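PDB 4NLC: ribosomal RNA processing protein 6 from Trypanosoma brucei brucei, which probably degrades RNA from the 3' end as an exosome-associated 3'-5' exoribonuclease in ribosomal RNA processing, through the catalytic domain present here. Local coordinates for residues Pro40-Ile45 with Leu260-Tyr265; Val48-Glu53 with Glu256-Ser261; Ile93-Glu98 with Pro137-Pro142; Arg156-Gln159 with Tyr165-Asn168. The protein carries 1 engineered substitution. One frame throughout, in Å; residues are numbered along the deposited sequence.

Contact 1. Residues Pro40-Ile45 with Leu260-Tyr265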
loop_
_atom_site.group_PDB
_atom_site.type_symbol
_atom_site.label_atom_id
_atom_site.label_comp_id
_atom_site.label_asym_id
_atom_site.label_seq_id
_atom_site.Cartn_x
_atom_site.Cartn_y
_atom_site.Cartn_z
ATOM N N PRO A 40 1.600 -14.273 10.848
ATOM C CA PRO A 40 1.836 -14.622 12.264
ATOM C C PRO A 40 0.637 -14.482 13.198
ATOM O O PRO A 40 0.669 -15.009 14.303
ATOM C CB PRO A 40 2.999 -13.725 12.662
ATOM C CG PRO A 40 2.926 -12.572 11.755
ATOM C CD PRO A 40 2.380 -13.077 10.458
ATOM N N PHE A 41 -0.420 -13.813 12.759
ATOM C CA PHE A 41 -1.627 -13.714 13.579
ATOM C C PHE A 41 -2.797 -14.550 13.003
ATOM O O PHE A 41 -3.932 -14.358 13.416
ATOM C CB PHE A 41 -2.005 -12.243 13.819
ATOM C CG PHE A 41 -1.048 -11.592 14.779
ATOM C CD1 PHE A 41 -1.132 -11.841 16.147
ATOM C CD2 PHE A 41 -0.025 -10.774 14.317
ATOM C CE1 PHE A 41 -0.206 -11.273 17.034
ATOM C CE2 PHE A 41 0.872 -10.182 15.204
ATOM C CZ PHE A 41 0.795 -10.455 16.553
ATOM N N ALA A 42 -2.515 -15.498 12.086
ATOM C CA ALA A 42 -3.569 -16.315 11.452
ATOM C C ALA A 42 -4.441 -17.065 12.453
ATOM O O ALA A 42 -5.659 -16.981 12.361
ATOM C CB ALA A 42 -2.987 -17.270 10.416
ATOM N N GLU A 43 -3.824 -17.707 13.447
ATOM C CA GLU A 43 -4.522 -18.463 14.498
ATOM C C GLU A 43 -5.373 -17.543 15.392
ATOM O O GLU A 43 -6.502 -17.888 15.708
ATOM C CB GLU A 43 -3.533 -19.289 15.348
ATOM C CG GLU A 43 -2.664 -20.237 14.541
ATOM C CD GLU A 43 -1.317 -19.702 14.076
ATOM O OE1 GLU A 43 -1.142 -18.462 13.974
ATOM O OE2 GLU A 43 -0.434 -20.543 13.790
ATOM N N ARG A 44 -4.846 -16.364 15.771
ATOM C CA ARG A 44 -5.618 -15.419 16.588
ATOM C C ARG A 44 -6.847 -14.861 15.832
ATOM O O ARG A 44 -7.936 -14.827 16.404
ATOM C CB ARG A 44 -4.731 -14.294 17.120
ATOM C CG ARG A 44 -5.339 -13.595 18.317
ATOM C CD ARG A 44 -4.435 -12.509 18.855
ATOM N NE ARG A 44 -3.232 -13.024 19.514
ATOM C CZ ARG A 44 -2.261 -12.244 19.969
ATOM N NH1 ARG A 44 -2.356 -10.928 19.862
ATOM N NH2 ARG A 44 -1.190 -12.774 20.543
ATOM N N ILE A 45 -6.674 -14.441 14.554
ATOM C CA ILE A 45 -7.770 -13.902 13.735
ATOM C C ILE A 45 -8.872 -14.968 13.489
ATOM O O ILE A 45 -10.069 -14.662 13.566
ATOM C CB ILE A 45 -7.244 -13.252 12.421
ATOM C CG1 ILE A 45 -6.272 -12.055 12.713
ATOM C CG2 ILE A 45 -8.391 -12.853 11.483
ATOM C CD1 ILE A 45 -5.550 -11.443 11.462
ATOM N N LEU A 260 -9.891 -11.028 4.368
ATOM C CA LEU A 260 -8.980 -10.023 3.797
ATOM C C LEU A 260 -7.825 -9.703 4.770
ATOM O O LEU A 260 -6.692 -9.508 4.325
ATOM C CB LEU A 260 -9.736 -8.742 3.409
ATOM C CG LEU A 260 -8.976 -7.750 2.530
ATOM C CD1 LEU A 260 -8.689 -8.336 1.157
ATOM C CD2 LEU A 260 -9.735 -6.468 2.390
ATOM N N SER A 261 -8.107 -9.681 6.081
ATOM C CA SER A 261 -7.088 -9.444 7.112
ATOM C C SER A 261 -6.104 -10.611 7.224
ATOM O O SER A 261 -5.010 -10.420 7.729
ATOM C CB SER A 261 -7.729 -9.134 8.463
ATOM O OG SER A 261 -8.208 -10.298 9.111
ATOM N N LEU A 262 -6.482 -11.805 6.717
ATOM C CA LEU A 262 -5.643 -13.008 6.668
ATOM C C LEU A 262 -4.720 -13.048 5.441
ATOM O O LEU A 262 -3.860 -13.924 5.323
ATOM C CB LEU A 262 -6.504 -14.271 6.781
ATOM C CG LEU A 262 -7.160 -14.480 8.159
ATOM C CD1 LEU A 262 -8.231 -15.542 8.086
ATOM C CD2 LEU A 262 -6.105 -14.845 9.220
ATOM N N GLU A 263 -4.862 -12.074 4.551
ATOM C CA GLU A 263 -3.980 -11.973 3.399
ATOM C C GLU A 263 -2.597 -11.528 3.845
ATOM O O GLU A 263 -2.447 -10.842 4.863
ATOM C CB GLU A 263 -4.546 -11.043 2.335
ATOM C CG GLU A 263 -5.806 -11.649 1.726
ATOM C CD GLU A 263 -6.361 -10.987 0.488
ATOM O OE1 GLU A 263 -5.856 -9.909 0.104
ATOM O OE2 GLU A 263 -7.345 -11.523 -0.067
ATOM N N ARG A 264 -1.588 -11.974 3.106
ATOM C CA ARG A 264 -0.201 -11.701 3.430
ATOM C C ARG A 264 0.448 -10.869 2.366
ATOM O O ARG A 264 0.198 -11.063 1.168
ATOM C CB ARG A 264 0.598 -13.005 3.506
ATOM C CG ARG A 264 0.189 -13.965 4.585
ATOM C CD ARG A 264 1.016 -15.232 4.483
ATOM N NE ARG A 264 0.583 -16.069 3.368
ATOM C CZ ARG A 264 1.226 -16.171 2.214
ATOM N NH1 ARG A 264 2.356 -15.498 2.011
ATOM N NH2 ARG A 264 0.756 -16.954 1.254
ATOM N N TYR A 265 1.343 -9.981 2.812
ATOM C CA TYR A 265 2.184 -9.229 1.919
ATOM C C TYR A 265 3.209 -10.248 1.335
ATOM O O TYR A 265 3.751 -11.086 2.063
ATOM C CB TYR A 265 2.954 -8.122 2.688
ATOM C CG TYR A 265 3.999 -7.460 1.804
ATOM C CD1 TYR A 265 3.623 -6.606 0.768
ATOM C CD2 TYR A 265 5.339 -7.832 1.881
ATOM C CE1 TYR A 265 4.558 -6.107 -0.142
ATOM C CE2 TYR A 265 6.286 -7.319 0.992
ATOM C CZ TYR A 265 5.891 -6.447 -0.010
ATOM O OH TYR A 265 6.810 -5.912 -0.880
#
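Ile45, with chi1 at -61°, sets its CG1 branch beside its own backbone N and its CG2 branch opposite that N, while Leu262, with chi1 at -69°, holds CG opposite its carbonyl carbon; the two side chains then slide past each other in opposite directions. The CD2 methyl of Leu262 does most of the touching. It lies 3.8 Å from Ile45 CB and reaches the backbone of the first helical turn, with Leu262 CD2 3.7 Å from Ala42 CA. The Ala42 methyl stands at the border of the patch, its CB 4.1 Å from Leu262 CD2. One residue earlier, the Ser261 hydroxyl touches the isoleucine: OG is 3.5 Å from Ile45 CG2 and 3.7 Å from Ile45 CD1. That oxygen has its polar partner within its own helix, Arg258 O, and meets the isoleucine methyls by van der Waals contact alone. The short helix 42-46 is thus laid by its Ala42 and Ile45 side against the end of helix 249-261. Phe41 is its N-cap residue, and Phe41 O receives Ile45 N at 3.0 Å, a bond that closes the turn carrying both contact residues. His39, just upstream, adds a polar tie by giving NE2 to Ser261 O. Leu262 and Ala42 are only partly buried, whereas Ile45 and Ser261 are buried. No hydrogen bond or salt bridge joins the two segments, which implies that their fit rests on aliphatic packing, with the serine hydroxyl already engaged by its own helix.

Contact 2. Residues Val48-Glu53 with Glu256-Ser261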
loop_
_atom_site.group_PDB
_atom_site.type_symbol
_atom_site.label_atom_id
_atom_site.label_comp_id
_atom_site.label_asym_id
_atom_site.label_seq_id
_atom_site.Cartn_x
_atom_site.Cartn_y
_atom_site.Cartn_z
ATOM N N VAL A 48 -11.020 -15.392 16.670
ATOM C CA VAL A 48 -11.600 -14.168 17.239
ATOM C C VAL A 48 -13.030 -13.916 16.766
ATOM O O VAL A 48 -13.341 -14.093 15.588
ATOM C CB VAL A 48 -10.649 -12.942 17.006
ATOM C CG1 VAL A 48 -11.275 -11.839 16.150
ATOM C CG2 VAL A 48 -10.144 -12.385 18.329
ATOM N N SER A 49 -13.892 -13.476 17.695
ATOM C CA SER A 49 -15.292 -13.166 17.409
ATOM C C SER A 49 -15.465 -11.674 17.171
ATOM O O SER A 49 -14.664 -10.866 17.643
ATOM C CB SER A 49 -16.176 -13.555 18.593
ATOM O OG SER A 49 -15.875 -14.845 19.095
ATOM N N VAL A 50 -16.551 -11.307 16.493
ATOM C CA VAL A 50 -16.931 -9.911 16.281
ATOM C C VAL A 50 -17.543 -9.442 17.641
ATOM O O VAL A 50 -18.329 -10.202 18.222
ATOM C CB VAL A 50 -17.994 -9.783 15.148
ATOM C CG1 VAL A 50 -18.331 -8.325 14.879
ATOM C CG2 VAL A 50 -17.557 -10.494 13.864
ATOM N N PRO A 51 -17.207 -8.233 18.171
ATOM C CA PRO A 51 -17.838 -7.788 19.434
ATOM C C PRO A 51 -19.356 -7.680 19.257
ATOM O O PRO A 51 -19.819 -6.993 18.351
ATOM C CB PRO A 51 -17.175 -6.425 19.714
ATOM C CG PRO A 51 -15.960 -6.369 18.817
ATOM C CD PRO A 51 -16.302 -7.199 17.622
ATOM N N SER A 52 -20.127 -8.409 20.086
ATOM C CA SER A 52 -21.594 -8.496 20.017
ATOM C C SER A 52 -22.321 -7.134 19.911
ATOM O O SER A 52 -23.314 -7.049 19.184
ATOM C CB SER A 52 -22.145 -9.322 21.176
ATOM O OG SER A 52 -21.904 -8.698 22.426
ATOM N N GLU A 53 -21.798 -6.066 20.569
ATOM C CA GLU A 53 -22.375 -4.712 20.492
ATOM C C GLU A 53 -22.323 -4.162 19.049
ATOM O O GLU A 53 -23.181 -3.378 18.659
ATOM C CB GLU A 53 -21.661 -3.744 21.450
ATOM C CG GLU A 53 -22.013 -3.915 22.920
ATOM C CD GLU A 53 -23.420 -3.528 23.341
ATOM O OE1 GLU A 53 -23.803 -2.350 23.149
ATOM O OE2 GLU A 53 -24.121 -4.394 23.915
ATOM N N GLU A 256 -16.051 -11.734 5.546
ATOM C CA GLU A 256 -15.301 -11.438 4.330
ATOM C C GLU A 256 -14.111 -10.522 4.626
ATOM O O GLU A 256 -13.032 -10.773 4.099
ATOM C CB GLU A 256 -16.234 -10.874 3.248
ATOM C CG GLU A 256 -17.238 -11.909 2.763
ATOM C CD GLU A 256 -16.681 -12.947 1.809
ATOM O OE1 GLU A 256 -16.213 -14.008 2.283
ATOM O OE2 GLU A 256 -16.727 -12.705 0.581
ATOM N N SER A 257 -14.309 -9.477 5.478
ATOM C CA SER A 257 -13.266 -8.537 5.925
ATOM C C SER A 257 -12.156 -9.276 6.712
ATOM O O SER A 257 -10.988 -8.970 6.525
ATOM C CB SER A 257 -13.864 -7.434 6.792
ATOM O OG SER A 257 -14.956 -6.794 6.149
ATOM N N ARG A 258 -12.523 -10.282 7.536
ATOM C CA ARG A 258 -11.587 -11.118 8.302
ATOM C C ARG A 258 -10.697 -11.926 7.335
ATOM O O ARG A 258 -9.489 -11.983 7.522
ATOM C CB ARG A 258 -12.362 -12.041 9.262
ATOM C CG ARG A 258 -11.543 -13.170 9.896
ATOM C CD ARG A 258 -12.152 -13.657 11.199
ATOM N NE ARG A 258 -13.396 -14.391 10.985
ATOM C CZ ARG A 258 -14.516 -14.191 11.669
ATOM N NH1 ARG A 258 -14.550 -13.305 12.659
ATOM N NH2 ARG A 258 -15.604 -14.895 11.389
ATOM N N LEU A 259 -11.289 -12.501 6.283
ATOM C CA LEU A 259 -10.570 -13.219 5.239
ATOM C C LEU A 259 -9.545 -12.317 4.561
ATOM O O LEU A 259 -8.434 -12.772 4.274
ATOM C CB LEU A 259 -11.546 -13.831 4.219
ATOM C CG LEU A 259 -12.426 -14.973 4.778
ATOM C CD1 LEU A 259 -13.466 -15.400 3.787
ATOM C CD2 LEU A 259 -11.600 -16.169 5.167
ATOM N N LEU A 260 -9.891 -11.028 4.368
ATOM C CA LEU A 260 -8.980 -10.023 3.797
ATOM C C LEU A 260 -7.825 -9.703 4.770
ATOM O O LEU A 260 -6.692 -9.508 4.325
ATOM C CB LEU A 260 -9.736 -8.742 3.409
ATOM C CG LEU A 260 -8.976 -7.750 2.530
ATOM C CD1 LEU A 260 -8.689 -8.336 1.157
ATOM C CD2 LEU A 260 -9.735 -6.468 2.390
ATOM N N SER A 261 -8.107 -9.681 6.081
ATOM C CA SER A 261 -7.088 -9.444 7.112
ATOM C C SER A 261 -6.104 -10.611 7.224
ATOM O O SER A 261 -5.010 -10.420 7.729
ATOM C CB SER A 261 -7.729 -9.134 8.463
ATOM O OG SER A 261 -8.208 -10.298 9.111
#
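Val48 runs with Ser49, Val50 and Pro51 in an extended backbone that passes the last turns of helix 249-261 at a distance, the nearest CA atoms, those of Val48 and Arg258, being 9.4 Å apart. Arg258 spans this gap almost alone. Its CG is anti to the backbone N (chi1 167°), which sends the chain out from the helix, and a bend at chi3 (70°) brings the guanidinium beside the loop. NH1 then comes to 3.3 Å from Val48 O, but the angle is too poor for a hydrogen bond, and CZ of Arg258 stays 4.1 Å from the same Val48 O. The CG2 methyl of Val50 lies 4.3 Å from Arg258 NH1; both Val48 O and Val50 CG2 approach the guanidinium obliquely. The aliphatic part of the arginine also packs on Ile45 of helix 42-46, so this side chain serves both that helix and the loop following it. At the root of the arginine, Ser261 OG donates to Arg258 O at 2.6 Å, in the carbonyl plane and on a lone pair, with a C=O...OG angle of 123°; the hydroxyl thus turns back on its own helix. Across the loop, Ser49 O is held by Asn168 ND2, just before strand 169-171, while Val48 and Pro51 pack on the same asparagine. This is a partly exposed surface contact. The nearness of guanidinium and carbonyl oxygen probably brings some electrostatic attraction, but with no directional bond across the contact the arginine meets the loop mainly by packing, while Asn168 supplies a hydrogen bond.

Contact 3. Residues Ile93-Glu98 with Pro137-Pro142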
loop_
_atom_site.group_PDB
_atom_site.type_symbol
_atom_site.label_atom_id
_atom_site.label_comp_id
_atom_site.label_asym_id
_atom_site.label_seq_id
_atom_site.Cartn_x
_atom_site.Cartn_y
_atom_site.Cartn_z
ATOM N N ILE A 93 -12.556 2.638 15.111
ATOM C CA ILE A 93 -11.716 3.703 14.547
ATOM C C ILE A 93 -11.688 3.507 13.063
ATOM O O ILE A 93 -11.805 2.361 12.614
ATOM C CB ILE A 93 -10.273 3.740 15.150
ATOM C CG1 ILE A 93 -9.403 2.532 14.672
ATOM C CG2 ILE A 93 -10.278 3.882 16.697
ATOM C CD1 ILE A 93 -7.914 2.524 15.151
ATOM N N ALA A 94 -11.527 4.614 12.299
ATOM C CA ALA A 94 -11.460 4.590 10.828
ATOM C C ALA A 94 -10.015 4.813 10.465
ATOM O O ALA A 94 -9.378 5.711 11.017
ATOM C CB ALA A 94 -12.322 5.686 10.235
ATOM N N VAL A 95 -9.477 3.959 9.582
ATOM C CA VAL A 95 -8.087 4.011 9.177
ATOM C C VAL A 95 -7.963 4.040 7.643
ATOM O O VAL A 95 -8.746 3.406 6.926
ATOM C CB VAL A 95 -7.246 2.844 9.802
ATOM C CG1 VAL A 95 -5.740 3.037 9.554
ATOM C CG2 VAL A 95 -7.522 2.655 11.306
ATOM N N ASP A 96 -6.950 4.765 7.157
ATOM C CA ASP A 96 -6.527 4.815 5.763
ATOM C C ASP A 96 -5.004 5.064 5.704
ATOM O O ASP A 96 -4.386 5.451 6.697
ATOM C CB ASP A 96 -7.329 5.827 4.921
ATOM C CG ASP A 96 -7.178 5.657 3.405
ATOM O OD1 ASP A 96 -6.829 4.528 2.954
ATOM O OD2 ASP A 96 -7.419 6.647 2.669
ATOM N N LEU A 97 -4.401 4.802 4.554
ATOM C CA LEU A 97 -2.967 4.976 4.375
ATOM C C LEU A 97 -2.701 5.676 3.059
ATOM O O LEU A 97 -3.454 5.479 2.103
ATOM C CB LEU A 97 -2.279 3.585 4.304
ATOM C CG LEU A 97 -2.356 2.589 5.471
ATOM C CD1 LEU A 97 -1.662 1.283 5.100
ATOM C CD2 LEU A 97 -1.670 3.109 6.696
ATOM N N GLU A 98 -1.597 6.443 2.978
ATOM C CA GLU A 98 -1.101 6.984 1.701
ATOM C C GLU A 98 0.232 6.265 1.436
ATOM O O GLU A 98 0.919 5.848 2.382
ATOM C CB GLU A 98 -0.994 8.510 1.668
ATOM C CG GLU A 98 -2.307 9.230 1.957
ATOM C CD GLU A 98 -3.473 8.966 1.020
ATOM O OE1 GLU A 98 -3.240 8.533 -0.130
ATOM O OE2 GLU A 98 -4.628 9.210 1.437
ATOM N N PRO A 137 -0.954 -2.793 19.941
ATOM C CA PRO A 137 -2.070 -3.035 20.894
ATOM C C PRO A 137 -3.439 -2.599 20.328
ATOM O O PRO A 137 -4.435 -3.257 20.585
ATOM C CB PRO A 137 -1.674 -2.194 22.112
ATOM C CG PRO A 137 -0.197 -2.027 22.006
ATOM C CD PRO A 137 0.040 -1.870 20.536
ATOM N N VAL A 138 -3.478 -1.531 19.522
ATOM C CA VAL A 138 -4.715 -1.045 18.903
ATOM C C VAL A 138 -5.134 -1.982 17.773
ATOM O O VAL A 138 -6.271 -2.456 17.782
ATOM C CB VAL A 138 -4.643 0.449 18.445
ATOM C CG1 VAL A 138 -5.934 0.886 17.739
ATOM C CG2 VAL A 138 -4.368 1.366 19.629
ATOM N N PHE A 139 -4.227 -2.255 16.803
ATOM C CA PHE A 139 -4.579 -3.114 15.676
ATOM C C PHE A 139 -4.931 -4.560 16.069
ATOM O O PHE A 139 -5.765 -5.163 15.400
ATOM C CB PHE A 139 -3.510 -3.083 14.575
ATOM C CG PHE A 139 -3.462 -1.795 13.791
ATOM C CD1 PHE A 139 -4.451 -1.485 12.866
ATOM C CD2 PHE A 139 -2.420 -0.897 13.964
ATOM C CE1 PHE A 139 -4.411 -0.277 12.143
ATOM C CE2 PHE A 139 -2.381 0.307 13.236
ATOM C CZ PHE A 139 -3.371 0.597 12.318
ATOM N N LEU A 140 -4.319 -5.092 17.143
ATOM C CA LEU A 140 -4.535 -6.448 17.668
ATOM C C LEU A 140 -5.705 -6.556 18.631
ATOM O O LEU A 140 -6.122 -7.673 18.922
ATOM C CB LEU A 140 -3.255 -7.015 18.335
ATOM C CG LEU A 140 -2.027 -7.265 17.419
ATOM C CD1 LEU A 140 -0.845 -7.838 18.232
ATOM C CD2 LEU A 140 -2.365 -8.209 16.274
ATOM N N GLN A 141 -6.221 -5.415 19.144
ATOM C CA GLN A 141 -7.309 -5.366 20.127
ATOM C C GLN A 141 -8.620 -5.831 19.501
ATOM O O GLN A 141 -9.170 -5.114 18.671
ATOM C CB GLN A 141 -7.398 -3.954 20.752
ATOM C CG GLN A 141 -8.422 -3.698 21.877
ATOM C CD GLN A 141 -8.590 -4.739 22.936
ATOM O OE1 GLN A 141 -7.811 -4.849 23.881
ATOM N NE2 GLN A 141 -9.691 -5.433 22.869
ATOM N N PRO A 142 -9.140 -7.024 19.896
ATOM C CA PRO A 142 -10.395 -7.504 19.315
ATOM C C PRO A 142 -11.634 -6.665 19.628
ATOM O O PRO A 142 -12.616 -6.757 18.905
ATOM C CB PRO A 142 -10.525 -8.925 19.881
ATOM C CG PRO A 142 -9.743 -8.918 21.120
ATOM C CD PRO A 142 -8.614 -7.972 20.904
#
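Val138 O, at the end of helix 136-140, accepts a hydrogen bond from Lys146 NZ, which also donates to Val167 O and, weakly, to Phe139 O. Three backbone carbonyls thus share one ammonium group, and they tie the helix end to strand 145-148 and to the segment leading into strand 169-171. With that end held, the side chains of Val138 and Phe139 meet strand 92-100 through apolar contacts. Ile93 carries CG1 between its backbone N and carbonyl carbon (chi1 71°), and its CD1 methyl reaches across to Val138 CG1 at 3.6 Å. The two side chains cross obliquely, methyl against methyl, with the valine CG1 anti to its own N (chi1 177°). Two residues along the strand, the next side chain on the same face, Val95, places CG2 4.4 Å from Phe139 CE1; the methyl approaches the ring obliquely and more loosely than the first pair meets. All four residues are buried. Asp96, between Val95 and Leu97 in sequence, points to the other side of the strand, where it lies near Asp154 and Asp222, with Glu98 also close to Asp222. The strand thus has an apolar back and an acidic front, probably the metal-binding side as in DEDD exonucleases. Within the RNase H-like sheet, strand 92-100 lies between antiparallel 108-115 and parallel 145-148. Helix 136-140 packs over its back: helix 77-87 joins Ile93 and Val138 through Leu87, Met112 of strand 108-115 touches Phe139, and Leu97 meets helix 152-162.

Contact 4. Residues Arg156-Gln159 with Tyr165-Asn168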
loop_
_atom_site.group_PDB
_atom_site.type_symbol
_atom_site.label_atom_id
_atom_site.label_comp_id
_atom_site.label_asym_id
_atom_site.label_seq_id
_atom_site.Cartn_x
_atom_site.Cartn_y
_atom_site.Cartn_z
ATOM N N ARG A 156 -1.624 -5.366 3.228
ATOM C CA ARG A 156 -0.299 -5.754 2.754
ATOM C C ARG A 156 0.760 -4.726 3.187
ATOM O O ARG A 156 1.791 -5.089 3.725
ATOM C CB ARG A 156 -0.342 -5.937 1.220
ATOM C CG ARG A 156 -0.945 -7.282 0.836
ATOM C CD ARG A 156 -1.292 -7.345 -0.647
ATOM N NE ARG A 156 -2.444 -8.220 -0.874
ATOM C CZ ARG A 156 -2.363 -9.510 -1.187
ATOM N NH1 ARG A 156 -1.177 -10.095 -1.319
ATOM N NH2 ARG A 156 -3.463 -10.221 -1.378
ATOM N N TRP A 157 0.498 -3.457 2.951
ATOM C CA TRP A 157 1.373 -2.335 3.297
ATOM C C TRP A 157 1.773 -2.348 4.757
ATOM O O TRP A 157 2.971 -2.267 5.052
ATOM C CB TRP A 157 0.693 -1.008 2.932
ATOM C CG TRP A 157 0.481 -0.824 1.450
ATOM C CD1 TRP A 157 1.081 -1.522 0.438
ATOM C CD2 TRP A 157 -0.375 0.144 0.821
ATOM N NE1 TRP A 157 0.661 -1.040 -0.784
ATOM C CE2 TRP A 157 -0.220 -0.006 -0.578
ATOM C CE3 TRP A 157 -1.216 1.163 1.301
ATOM C CZ2 TRP A 157 -0.892 0.812 -1.503
ATOM C CZ3 TRP A 157 -1.898 1.962 0.384
ATOM C CH2 TRP A 157 -1.724 1.789 -1.001
ATOM N N LEU A 158 0.767 -2.504 5.677
ATOM C CA LEU A 158 0.959 -2.531 7.129
ATOM C C LEU A 158 1.966 -3.599 7.519
ATOM O O LEU A 158 2.780 -3.388 8.406
ATOM C CB LEU A 158 -0.390 -2.778 7.859
ATOM C CG LEU A 158 -1.385 -1.591 7.976
ATOM C CD1 LEU A 158 -2.668 -2.027 8.681
ATOM C CD2 LEU A 158 -0.806 -0.473 8.766
ATOM N N GLN A 159 1.928 -4.735 6.819
ATOM C CA GLN A 159 2.837 -5.844 7.056
ATOM C C GLN A 159 4.235 -5.511 6.571
ATOM O O GLN A 159 5.178 -5.531 7.350
ATOM C CB GLN A 159 2.315 -7.143 6.415
ATOM C CG GLN A 159 0.973 -7.589 6.975
ATOM C CD GLN A 159 0.445 -8.815 6.279
ATOM O OE1 GLN A 159 1.202 -9.634 5.744
ATOM N NE2 GLN A 159 -0.866 -9.000 6.324
ATOM N N TYR A 165 -0.830 -5.925 11.894
ATOM C CA TYR A 165 -1.901 -6.858 11.558
ATOM C C TYR A 165 -3.220 -6.470 12.242
ATOM O O TYR A 165 -3.233 -6.087 13.423
ATOM C CB TYR A 165 -1.490 -8.282 11.958
ATOM C CG TYR A 165 -0.207 -8.741 11.299
ATOM C CD1 TYR A 165 1.036 -8.480 11.883
ATOM C CD2 TYR A 165 -0.229 -9.432 10.092
ATOM C CE1 TYR A 165 2.220 -8.888 11.275
ATOM C CE2 TYR A 165 0.945 -9.883 9.497
ATOM C CZ TYR A 165 2.169 -9.571 10.070
ATOM O OH TYR A 165 3.320 -9.998 9.467
ATOM N N ILE A 166 -4.334 -6.606 11.483
ATOM C CA ILE A 166 -5.659 -6.176 11.904
ATOM C C ILE A 166 -6.545 -7.311 12.432
ATOM O O ILE A 166 -6.922 -8.215 11.696
ATOM C CB ILE A 166 -6.364 -5.366 10.778
ATOM C CG1 ILE A 166 -5.384 -4.401 10.077
ATOM C CG2 ILE A 166 -7.539 -4.585 11.357
ATOM C CD1 ILE A 166 -5.690 -4.173 8.540
ATOM N N VAL A 167 -6.872 -7.236 13.722
ATOM C CA VAL A 167 -7.781 -8.140 14.399
ATOM C C VAL A 167 -9.109 -7.352 14.426
ATOM O O VAL A 167 -9.176 -6.257 14.978
ATOM C CB VAL A 167 -7.272 -8.525 15.821
ATOM C CG1 VAL A 167 -8.340 -9.281 16.610
ATOM C CG2 VAL A 167 -5.982 -9.345 15.744
ATOM N N ASN A 168 -10.126 -7.887 13.766
ATOM C CA ASN A 168 -11.453 -7.295 13.607
ATOM C C ASN A 168 -11.454 -6.081 12.673
ATOM O O ASN A 168 -11.817 -4.949 13.029
ATOM C CB ASN A 168 -12.161 -7.020 14.925
ATOM C CG ASN A 168 -12.886 -8.247 15.406
ATOM O OD1 ASN A 168 -13.330 -9.102 14.616
ATOM N ND2 ASN A 168 -13.008 -8.378 16.702
HETATM O O HOH W 1 2.966 -11.155 7.072
#
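The beta-alpha-beta crossover from strand 145-148 through helix 152-162 to the parallel neighbouring strand 169-171 closes here, Leu158 and Gln159 of the helix packing on Tyr165 and Ile166 of the return segment. Leu158 CD1 meets Ile166 CD1 at 3.7 Å and Ile166 CG1 at 3.9 Å, the two side chains crossing at about a right angle. Phe148 of the first strand touches both residues, so the two side chains pack between the helix and strand 145-148. Gln159 and Tyr165 likewise cross at about a right angle. Chi1 of -61° sets the glutamine CG beside its backbone N, and the extended chain (chi2 177°) carries the amide on past the ring: Tyr165 CE2 is 3.4 Å from Gln159 CG and equally 3.4 Å from Gln159 CD. Amide and ring planes are 30° apart, and CG comes in obliquely. A water lies in the ring plane at its hydroxyl edge, 2.7 Å from Tyr165 OH, and donates to Gln159 OE1, also at 2.7 Å. The amide also pairs with the backbone just after helix 249-261: NE2 donates to Glu263 O, and OE1 accepts from Tyr265 N. Donating from NE2 and accepting at OE1 fixes which way round the amide lies, and OE1 takes two donors while buried. Tyr165 in turn meets the rings of His39 and Phe41. The chemistry implies a divided contact, dispersive between leucine and isoleucine, but polar at the glutamine, whose buried amide is satisfied by backbone and water while its carbon chain touches the tyrosine at CE2.

In the fold
Contacts 1 and 2 use the same end of helix 249-261, their centres about 11 Å apart, and meet where Ile45 O lies 3.3 Å from Arg258 CD. Contact 4, about 8 Å from contact 1 between centres, is joined to it by a salt bridge from Arg156 NH2 to Glu263 OE1 (2.8 Å). It is equally near contact 3, where Val167 N probably donates to Phe139 O at 2.9 Å. Asn168 ND2 links three contacts, lying 2.8 Å from Pro142 O and 3.1 Å from Ser49 O. Contacts 3 and 4 both lie in the exonuclease fold, and contacts 1 and 2 bring helix 42-46 and the loop after it against helix 249-261.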